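PDB 6SBF: MstE from Scytonema sp. PCC 10023, which is a single-domain class II terpene cyclase that probably cyclises linear isoprenoid chains into the polycyclic scaffolds of merosterol-type natural products. Local coordinates for residues F48-P51 with Q52-I56; A148-E152 with E153-A157; I350-T353 with A354-N358. The protein carries 1 engineered substitution. One frame throughout, in Å; residues are numbered along the deposited sequence.

From the N terminus the chain first reaches contact 1, where strands 47-50 and 55-57 form a beta hairpin. Contact 2 follows, at the start of helix 152-158. Contact 3 comes last, in the first turns of helix 350-363. In each the two segments are consecutive, so only a tight turn or helical turns are closed, not a long loop. The three lie in series; none nests in or crosses another. Contacts 1 and 3 meet in space through Phe48 CE2 and Phe351 CD2, 3.7 Å apart, which joins the hairpin to the buried helix. Contact 2 stays separate. It lies across the chain's centre from contact 3, with about 28 Å between their centres.

Contact 1 (F48-P51 with Q52-I56); sequences FNFP and QAASI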
ATOM      1  N   PHE A  48       9.784  -5.473  -6.794  1.00 12.05           N
ATOM      2  CA  PHE A  48      10.016  -4.355  -7.715  1.00 13.98           C
ATOM      3  C   PHE A  48      11.462  -4.342  -8.168  1.00 13.41           C
ATOM      4  O   PHE A  48      12.357  -4.824  -7.471  1.00 14.07           O
ATOM      5  CB  PHE A  48       9.570  -3.005  -7.161  1.00 13.54           C
ATOM      6  CG  PHE A  48       8.097  -2.939  -6.806  1.00 12.39           C
ATOM      7  CD1 PHE A  48       7.157  -2.626  -7.778  1.00 14.10           C
ATOM      8  CD2 PHE A  48       7.661  -3.205  -5.509  1.00 14.41           C
ATOM      9  CE1 PHE A  48       5.806  -2.605  -7.449  1.00 16.68           C
ATOM     10  CE2 PHE A  48       6.306  -3.172  -5.223  1.00 16.62           C
ATOM     11  CZ  PHE A  48       5.383  -2.848  -6.184  1.00 17.71           C
ATOM     12  N   ASN A  49      11.691  -3.765  -9.347  1.00 14.32           N
ATOM     13  CA  ASN A  49      13.064  -3.731  -9.884  1.00 13.59           C
ATOM     14  C   ASN A  49      13.220  -2.541 -10.811  1.00 14.80           C
ATOM     15  O   ASN A  49      12.355  -2.360 -11.733  1.00 18.15           O
ATOM     16  CB  ASN A  49      13.391  -5.027 -10.625  1.00 14.68           C
ATOM     17  CG  ASN A  49      14.853  -5.207 -10.953  1.00 15.87           C
ATOM     18  OD1 ASN A  49      15.718  -4.470 -10.508  1.00 18.30           O
ATOM     19  ND2 ASN A  49      15.095  -6.159 -11.812  1.00 24.37           N
ATOM     20  N   PHE A  50      14.287  -1.794 -10.584  1.00 14.87           N
ATOM     21  CA  PHE A  50      14.751  -0.753 -11.526  1.00 16.31           C
ATOM     22  C   PHE A  50      16.056  -1.270 -12.104  1.00 16.73           C
ATOM     23  O   PHE A  50      17.137  -0.962 -11.588  1.00 22.02           O
ATOM     24  CB  PHE A  50      14.961   0.559 -10.799  1.00 18.14           C
ATOM     25  CG  PHE A  50      13.702   1.184 -10.289  1.00 18.08           C
ATOM     26  CD1 PHE A  50      12.964   2.036 -11.067  1.00 23.51           C
ATOM     27  CD2 PHE A  50      13.242   0.895  -9.014  1.00 19.24           C
ATOM     28  CE1 PHE A  50      11.789   2.602 -10.578  1.00 27.93           C
ATOM     29  CE2 PHE A  50      12.103   1.491  -8.490  1.00 24.98           C
ATOM     30  CZ  PHE A  50      11.388   2.327  -9.301  1.00 26.46           C
ATOM     31  N   PRO A  51      16.018  -2.101 -13.147  1.00 17.39           N
ATOM     32  CA  PRO A  51      17.228  -2.739 -13.658  1.00 21.54           C
ATOM     33  C   PRO A  51      18.300  -1.750 -14.092  1.00 23.79           C
ATOM     34  O   PRO A  51      17.974  -0.756 -14.734  1.00 25.30           O
ATOM     35  CB  PRO A  51      16.756  -3.627 -14.789  1.00 24.34           C
ATOM     36  CG  PRO A  51      15.311  -3.448 -14.940  1.00 27.02           C
ATOM     37  CD  PRO A  51      14.825  -2.514 -13.867  1.00 17.30           C
ATOM     38  N   GLN A  52      19.526  -2.085 -13.690  1.00 28.78           N
ATOM     39  CA  GLN A  52      20.782  -1.377 -14.057  1.00 37.38           C
ATOM     40  C   GLN A  52      20.685   0.016 -13.456  1.00 31.64           C
ATOM     41  O   GLN A  52      21.391   0.875 -13.859  1.00 46.82           O
ATOM     42  CB  GLN A  52      21.047  -1.402 -15.565  1.00 41.58           C
ATOM     43  CG  GLN A  52      20.988  -2.782 -16.194  1.00 50.36           C
ATOM     44  CD  GLN A  52      21.641  -2.755 -17.561  1.00 58.30           C
ATOM     45  OE1 GLN A  52      21.481  -1.812 -18.343  1.00 66.41           O
ATOM     46  NE2 GLN A  52      22.389  -3.801 -17.875  1.00 84.58           N
ATOM     47  N   ALA A  53      19.859   0.183 -12.427  1.00 33.05           N
ATOM     48  CA  ALA A  53      19.686   1.488 -11.760  1.00 36.06           C
ATOM     49  C   ALA A  53      19.555   1.202 -10.270  1.00 40.93           C
ATOM     50  O   ALA A  53      20.474   0.692  -9.616  1.00 52.98           O
ATOM     51  CB  ALA A  53      18.492   2.235 -12.346  1.00 35.67           C
ATOM     52  N   ALA A  54      18.374   1.385  -9.770  1.00 25.97           N
ATOM     53  CA  ALA A  54      18.116   1.303  -8.315  1.00 24.36           C
ATOM     54  C   ALA A  54      17.886  -0.125  -7.809  1.00 20.33           C
ATOM     55  O   ALA A  54      17.676  -0.282  -6.589  1.00 23.15           O
ATOM     56  CB  ALA A  54      16.954   2.168  -7.919  1.00 27.84           C
ATOM     57  N   SER A  55      17.873  -1.145  -8.647  1.00 17.92           N
ATOM     58  CA  SER A  55      17.776  -2.546  -8.212  1.00 16.44           C
ATOM     59  C   SER A  55      16.431  -2.813  -7.523  1.00 14.89           C
ATOM     60  O   SER A  55      15.397  -2.196  -7.893  1.00 15.66           O
ATOM     61  CB  SER A  55      19.058  -2.853  -7.396  1.00 21.09           C
ATOM     62  OG  SER A  55      19.106  -4.153  -6.875  1.00 21.58           O
ATOM     63  N   ILE A  56      16.433  -3.714  -6.578  1.00 14.43           N
ATOM     64  CA  ILE A  56      15.216  -4.416  -6.069  1.00 13.72           C
ATOM     65  C   ILE A  56      14.796  -3.848  -4.710  1.00 12.24           C
ATOM     66  O   ILE A  56      15.701  -3.592  -3.842  1.00 13.61           O
ATOM     67  CB  ILE A  56      15.477  -5.910  -6.033  1.00 14.11           C
ATOM     68  CG1 ILE A  56      15.628  -6.394  -7.477  1.00 18.78           C
ATOM     69  CG2 ILE A  56      14.360  -6.622  -5.319  1.00 14.50           C
ATOM     70  CD1 ILE A  56      16.191  -7.734  -7.582  1.00 21.56           C
TER
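Ala54 and Ser55 both stand opposite Phe50, so the side entering strand 55-57 has one extra residue there: a classic beta bulge. Phe50 and Ser55 still form a hydrogen-bonded antiparallel pair. Phe50 N gives a nearly straight bond to Ser55 O, 2.9 Å, and Ser55 N returns one to Phe50 O, 3.0 Å. Each donor lies above the plane of the carbonyl it meets. Ala53 N adds a weak bond to Phe50 O and completes a type II turn from Phe50 to Ala53, with Pro51 and Gln52 at its corners.

The Phe50 ring carries the side-chain packing. Its CG lies anti to its own carbonyl carbon. This torsion (chi1 -67°) turns the ring so that Phe50 CD2, at its edge, lies 3.9 Å from Ser55 O. Ala54 CB rests 3.9 Å from Phe50 CB. Tyr101 meets the same ring edge-to-face and also hydrogen-bonds Ser55 O through its hydroxyl, which gives that oxygen a second partner. Asn49 OD1 reaches across to Ile56 CG1, 3.6 Å away. Beside it Ile56 CA makes a CA-H...O contact of 3.2 Å with Phe48 O. The Phe48 and Phe50 side chains pack on strands 311-313 and 342-344. The whole is a bulged two-stranded beta hairpin, part of a protein of the alpha6-alpha6 barrel fold.

Contact 2 (A148-E152 with E153-A157); sequences ATFAE and ESIRA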
ATOM      1  N   ALA A 148       5.286  14.886   1.968  1.00 13.17           N
ATOM      2  CA  ALA A 148       6.064  14.633   0.736  1.00 14.36           C
ATOM      3  C   ALA A 148       6.874  13.332   0.890  1.00 13.03           C
ATOM      4  O   ALA A 148       7.412  13.060   1.950  1.00 17.19           O
ATOM      5  CB  ALA A 148       6.965  15.773   0.397  1.00 16.28           C
ATOM      6  N   THR A 149       7.050  12.605  -0.196  1.00 13.80           N
ATOM      7  CA  THR A 149       7.821  11.349  -0.187  1.00 13.22           C
ATOM      8  C   THR A 149       9.292  11.651   0.085  1.00 14.08           C
ATOM      9  O   THR A 149       9.927  10.994   0.945  1.00 14.15           O
ATOM     10  CB  THR A 149       7.681  10.602  -1.509  1.00 14.62           C
ATOM     11  OG1 THR A 149       6.323  10.210  -1.703  1.00 15.22           O
ATOM     12  CG2 THR A 149       8.518   9.344  -1.550  1.00 16.34           C
ATOM     13  N   PHE A 150       9.878  12.559  -0.670  1.00 14.55           N
ATOM     14  CA  PHE A 150      11.326  12.803  -0.659  1.00 15.10           C
ATOM     15  C   PHE A 150      11.634  14.249  -0.329  1.00 16.81           C
ATOM     16  O   PHE A 150      10.895  15.165  -0.707  1.00 20.11           O
ATOM     17  CB  PHE A 150      11.898  12.595  -2.052  1.00 17.77           C
ATOM     18  CG  PHE A 150      11.921  11.173  -2.525  1.00 16.57           C
ATOM     19  CD1 PHE A 150      12.687  10.215  -1.879  1.00 17.22           C
ATOM     20  CD2 PHE A 150      11.172  10.784  -3.622  1.00 17.87           C
ATOM     21  CE1 PHE A 150      12.714   8.919  -2.337  1.00 17.56           C
ATOM     22  CE2 PHE A 150      11.179   9.471  -4.054  1.00 19.06           C
ATOM     23  CZ  PHE A 150      11.978   8.545  -3.431  1.00 18.79           C
ATOM     24  N   ALA A 151      12.769  14.470   0.310  1.00 18.09           N
ATOM     25  CA  ALA A 151      13.456  15.762   0.391  1.00 19.74           C
ATOM     26  C   ALA A 151      14.293  15.922  -0.880  1.00 19.92           C
ATOM     27  O   ALA A 151      15.015  14.961  -1.278  1.00 21.45           O
ATOM     28  CB  ALA A 151      14.327  15.796   1.609  1.00 26.75           C
ATOM     29  N   GLU A 152      14.222  17.107  -1.451  1.00 20.64           N
ATOM     30  CA  GLU A 152      14.796  17.358  -2.781  1.00 26.30           C
ATOM     31  C   GLU A 152      16.285  17.000  -2.839  1.00 23.26           C
ATOM     32  O   GLU A 152      16.713  16.361  -3.833  1.00 24.12           O
ATOM     33  CB  GLU A 152      14.572  18.827  -3.142  1.00 26.47           C
ATOM     34  CG  GLU A 152      15.031  19.157  -4.543  1.00 31.51           C
ATOM     35  CD  GLU A 152      14.573  20.475  -5.135  1.00 40.48           C
ATOM     36  OE1 GLU A 152      15.000  20.807  -6.255  1.00 49.06           O
ATOM     37  OE2 GLU A 152      13.766  21.138  -4.492  1.00 38.61           O
ATOM     38  N   GLU A 153      17.070  17.457  -1.883  1.00 22.36           N
ATOM     39  CA  GLU A 153      18.544  17.323  -2.004  1.00 28.68           C
ATOM     40  C   GLU A 153      18.868  15.835  -1.841  1.00 27.20           C
ATOM     41  O   GLU A 153      19.760  15.353  -2.569  1.00 30.74           O
ATOM     42  CB  GLU A 153      19.237  18.285  -1.035  1.00 37.14           C
ATOM     43  CG  GLU A 153      19.084  19.755  -1.472  1.00 48.00           C
ATOM     44  CD  GLU A 153      19.361  20.136  -2.938  1.00 50.77           C
ATOM     45  OE1 GLU A 153      18.539  20.878  -3.521  1.00 66.42           O
ATOM     46  OE2 GLU A 153      20.407  19.722  -3.501  1.00 62.99           O
ATOM     47  N   SER A 154      18.081  15.093  -1.059  1.00 26.16           N
ATOM     48  CA  SER A 154      18.316  13.648  -0.838  1.00 27.47           C
ATOM     49  C   SER A 154      18.178  12.888  -2.153  1.00 29.83           C
ATOM     50  O   SER A 154      19.054  12.034  -2.458  1.00 30.88           O
ATOM     51  CB  SER A 154      17.425  13.096   0.209  1.00 26.48           C
ATOM     52  OG  SER A 154      17.666  13.769   1.401  1.00 33.27           O
ATOM     53  N   ILE A 155      17.083  13.094  -2.852  1.00 24.44           N
ATOM     54  CA  ILE A 155      16.766  12.304  -4.075  1.00 24.64           C
ATOM     55  C   ILE A 155      17.611  12.840  -5.238  1.00 29.40           C
ATOM     56  O   ILE A 155      18.041  12.043  -6.054  1.00 32.21           O
ATOM     57  CB  ILE A 155      15.241  12.254  -4.329  1.00 19.74           C
ATOM     58  CG1 ILE A 155      14.923  11.289  -5.491  1.00 23.28           C
ATOM     59  CG2 ILE A 155      14.588  13.635  -4.556  1.00 21.55           C
ATOM     60  CD1 ILE A 155      15.353   9.871  -5.270  1.00 23.68           C
ATOM     61  N   ARG A 156      17.888  14.131  -5.296  1.00 32.34           N
ATOM     62  CA  ARG A 156      18.894  14.637  -6.256  1.00 37.99           C
ATOM     63  C   ARG A 156      20.273  13.975  -6.051  1.00 36.52           C
ATOM     64  O   ARG A 156      20.957  13.709  -7.080  1.00 47.61           O
ATOM     65  CB  ARG A 156      19.015  16.158  -6.155  1.00 41.58           C
ATOM     66  CG  ARG A 156      17.932  16.892  -6.931  1.00 36.96           C
ATOM     67  CD  ARG A 156      18.222  18.392  -6.972  1.00 43.23           C
ATOM     68  NE  ARG A 156      17.126  19.213  -7.475  1.00 47.82           N
ATOM     69  CZ  ARG A 156      16.761  19.299  -8.744  1.00 44.80           C
ATOM     70  NH1 ARG A 156      15.761  20.093  -9.100  1.00 43.24           N
ATOM     71  NH2 ARG A 156      17.383  18.569  -9.655  1.00 47.89           N
ATOM     72  N   ALA A 157      20.740  13.833  -4.792  1.00 35.53           N
ATOM     73  CA  ALA A 157      22.102  13.307  -4.496  1.00 40.61           C
ATOM     74  C   ALA A 157      22.154  11.861  -4.987  1.00 38.17           C
ATOM     75  O   ALA A 157      23.140  11.439  -5.487  1.00 51.56           O
ATOM     76  CB  ALA A 157      22.450  13.396  -3.021  1.00 44.20           C
TER
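The Phe150 ring has an aliphatic group over each face. Ile155 CD1 stands over one face, 4.1 Å from the centroid of the Phe150 ring and 13° off the normal, a CH-pi contact. Thr149 CG2 lies over the opposite face, displaced toward the rim. The second flat group is the Arg156 guanidinium, whose edge holds Glu152 OE1 almost in its plane.

This salt bridge uses a single carboxylate oxygen. Arg156 NE donates to the anti lone pair of Glu152 OE1 at 2.9 Å. Arg156 NH1 meets Glu152 OE1 at 3.0 Å, nearly head-on to its C-O bond. The carboxylate and guanidinium planes are turned 38° apart. The two side chains run alongside each other and point the same way. Glu152 starts with CG anti to its backbone N (chi1 -175°) and stays extended, which brings OE1 level with NE. Glu153 OE1 lies 4.5 Å from Glu152 OE1. The two carboxylates probably repel mildly, and the nearby arginine would offset this.

Ala151 is the N-cap, and its O accepts from Ile155 N at 3.2 Å. Arg156 N to Glu152 O is the next i to i+4 bond. Ile155 CG2 packs against Phe150 CB at 3.8 Å. With Phe150 just before the N-cap, at N', and Ile155 at N4, this pairing is a hydrophobic staple.

The contact lies at the surface, where the loop after helix 128-138 enters helix 152-158. Arg156 NH1 also bonds Val167 O, tying this short helix to the chain that follows it. Thr149 OG1 hydrogen-bonds His176, just before helix 177-183, and Trp211, in the loop before helix 215-229.

Contact 3 (I350-T353 with A354-N358); sequences IFTT and ATVVN
Ile350 O accepts from Ala354 N at 2.9 Å, the first of four regular i to i+4 backbone bonds that join these turns of helix 350-363. This buried helix lies in a protein of the alpha6-alpha6 barrel fold. Val356 N to Thr352 O and Val357 N to Thr353 O continue the ladder.

Phe351 O is gripped twice. Phe351 O accepts from Thr355 N at 3.2 Å and from Thr355 OG1 at 2.8 Å, from opposite faces of its plane. The hydroxyl can fold back because OG1 lies beside its own backbone N (chi1 -53°). It also hydrogen-bonds the Tyr64 hydroxyl, so it links the helix backbone to helix 59-69. With a valine at Thr355, Phe351 O would probably keep only the backbone bond and Tyr64 would lose its threonine partner. Thr353 makes a similar turn back outside the pair, from OG1 to Ser349 O. Thr352 OG1 instead bonds Asp346. The Phe351 ring stacks on Tyr64, and Ala354 packs on Val65 and Met68.

Two of the carbonyls also have a methyl beside them. Val357 CG1 lies 3.5 Å from Thr353 O, and Val356 CG2 sits 3.3 Å from Thr352 O.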
ATOM      1  N   ILE A 350       4.953 -10.713  -4.495  1.00 11.46           N
ATOM      2  CA  ILE A 350       4.918 -10.696  -3.019  1.00 12.29           C
ATOM      3  C   ILE A 350       4.052  -9.510  -2.556  1.00 11.11           C
ATOM      4  O   ILE A 350       3.181  -9.681  -1.678  1.00 12.50           O
ATOM      5  CB  ILE A 350       6.354 -10.618  -2.509  1.00 13.43           C
ATOM      6  CG1 ILE A 350       7.049 -11.973  -2.725  1.00 14.34           C
ATOM      7  CG2 ILE A 350       6.381 -10.199  -1.035  1.00 13.44           C
ATOM      8  CD1 ILE A 350       8.570 -11.916  -2.472  1.00 14.40           C
ATOM      9  N   PHE A 351       4.225  -8.350  -3.181  1.00 11.61           N
ATOM     10  CA  PHE A 351       3.480  -7.140  -2.782  1.00 11.60           C
ATOM     11  C   PHE A 351       1.992  -7.406  -3.014  1.00 11.27           C
ATOM     12  O   PHE A 351       1.158  -7.112  -2.113  1.00 11.57           O
ATOM     13  CB  PHE A 351       4.017  -5.942  -3.562  1.00 12.35           C
ATOM     14  CG  PHE A 351       3.753  -4.594  -2.933  1.00 12.24           C
ATOM     15  CD1 PHE A 351       2.576  -3.893  -3.164  1.00 12.74           C
ATOM     16  CD2 PHE A 351       4.678  -4.061  -2.055  1.00 12.05           C
ATOM     17  CE1 PHE A 351       2.435  -2.630  -2.616  1.00 13.29           C
ATOM     18  CE2 PHE A 351       4.524  -2.815  -1.503  1.00 13.06           C
ATOM     19  CZ  PHE A 351       3.404  -2.072  -1.812  1.00 13.53           C
ATOM     20  N   THR A 352       1.599  -7.916  -4.176  1.00 10.88           N
ATOM     21  CA  THR A 352       0.186  -8.208  -4.465  1.00 11.14           C
ATOM     22  C   THR A 352      -0.352  -9.259  -3.496  1.00 11.61           C
ATOM     23  O   THR A 352      -1.440  -9.085  -2.969  1.00 12.47           O
ATOM     24  CB  THR A 352       0.008  -8.631  -5.943  1.00 12.10           C
ATOM     25  OG1 THR A 352       0.393  -7.580  -6.841  1.00 12.74           O
ATOM     26  CG2 THR A 352      -1.438  -8.967  -6.233  1.00 12.72           C
ATOM     27  N   THR A 353       0.359 -10.361  -3.365  1.00 11.28           N
ATOM     28  CA  THR A 353      -0.146 -11.458  -2.526  1.00 11.89           C
ATOM     29  C   THR A 353      -0.364 -10.995  -1.074  1.00 10.51           C
ATOM     30  O   THR A 353      -1.376 -11.367  -0.486  1.00 11.73           O
ATOM     31  CB  THR A 353       0.825 -12.643  -2.629  1.00 11.86           C
ATOM     32  OG1 THR A 353       0.805 -13.132  -3.981  1.00 12.66           O
ATOM     33  CG2 THR A 353       0.379 -13.791  -1.751  1.00 12.36           C
ATOM     34  N   ALA A 354       0.568 -10.233  -0.543  1.00 11.02           N
ATOM     35  CA  ALA A 354       0.390  -9.740   0.833  1.00 11.03           C
ATOM     36  C   ALA A 354      -0.859  -8.871   0.936  1.00 11.46           C
ATOM     37  O   ALA A 354      -1.565  -8.922   1.946  1.00 11.30           O
ATOM     38  CB  ALA A 354       1.637  -9.010   1.254  1.00 13.15           C
ATOM     39  N   THR A 355      -1.077  -8.031  -0.069  1.00 11.53           N
ATOM     40  CA  THR A 355      -2.261  -7.170  -0.070  1.00 10.98           C
ATOM     41  C   THR A 355      -3.523  -8.011  -0.064  1.00 10.98           C
ATOM     42  O   THR A 355      -4.486  -7.724   0.711  1.00 12.07           O
ATOM     43  CB  THR A 355      -2.215  -6.257  -1.294  1.00 12.00           C
ATOM     44  OG1 THR A 355      -0.989  -5.531  -1.411  1.00 12.52           O
ATOM     45  CG2 THR A 355      -3.347  -5.263  -1.237  1.00 13.05           C
ATOM     46  N   VAL A 356      -3.612  -8.972  -0.955  1.00 11.43           N
ATOM     47  CA  VAL A 356      -4.798  -9.817  -1.078  1.00 11.64           C
ATOM     48  C   VAL A 356      -5.031 -10.554   0.238  1.00 11.80           C
ATOM     49  O   VAL A 356      -6.188 -10.578   0.744  1.00 12.13           O
ATOM     50  CB  VAL A 356      -4.757 -10.776  -2.274  1.00 12.70           C
ATOM     51  CG1 VAL A 356      -5.947 -11.709  -2.253  1.00 14.23           C
ATOM     52  CG2 VAL A 356      -4.604  -9.989  -3.590  1.00 12.43           C
ATOM     53  N   VAL A 357      -4.006 -11.195   0.778  1.00 12.77           N
ATOM     54  CA  VAL A 357      -4.257 -12.037   1.978  1.00 13.14           C
ATOM     55  C   VAL A 357      -4.725 -11.115   3.120  1.00 13.38           C
ATOM     56  O   VAL A 357      -5.653 -11.488   3.871  1.00 13.43           O
ATOM     57  CB  VAL A 357      -3.055 -12.936   2.283  1.00 16.34           C
ATOM     58  CG1 VAL A 357      -1.988 -12.115   2.828  1.00 17.45           C
ATOM     59  CG2 VAL A 357      -3.510 -14.053   3.188  1.00 19.53           C
ATOM     60  N   ASN A 358      -4.183  -9.915   3.254  1.00 12.40           N
ATOM     61  CA  ASN A 358      -4.652  -8.990   4.292  1.00 12.95           C
ATOM     62  C   ASN A 358      -6.149  -8.690   4.131  1.00 12.88           C
ATOM     63  O   ASN A 358      -6.932  -8.702   5.097  1.00 13.03           O
ATOM     64  CB  ASN A 358      -3.794  -7.761   4.291  1.00 13.72           C
ATOM     65  CG  ASN A 358      -4.346  -6.661   5.144  1.00 13.77           C
ATOM     66  OD1 ASN A 358      -5.250  -5.959   4.722  1.00 16.17           O
ATOM     67  ND2 ASN A 358      -3.766  -6.475   6.321  1.00 13.83           N
TER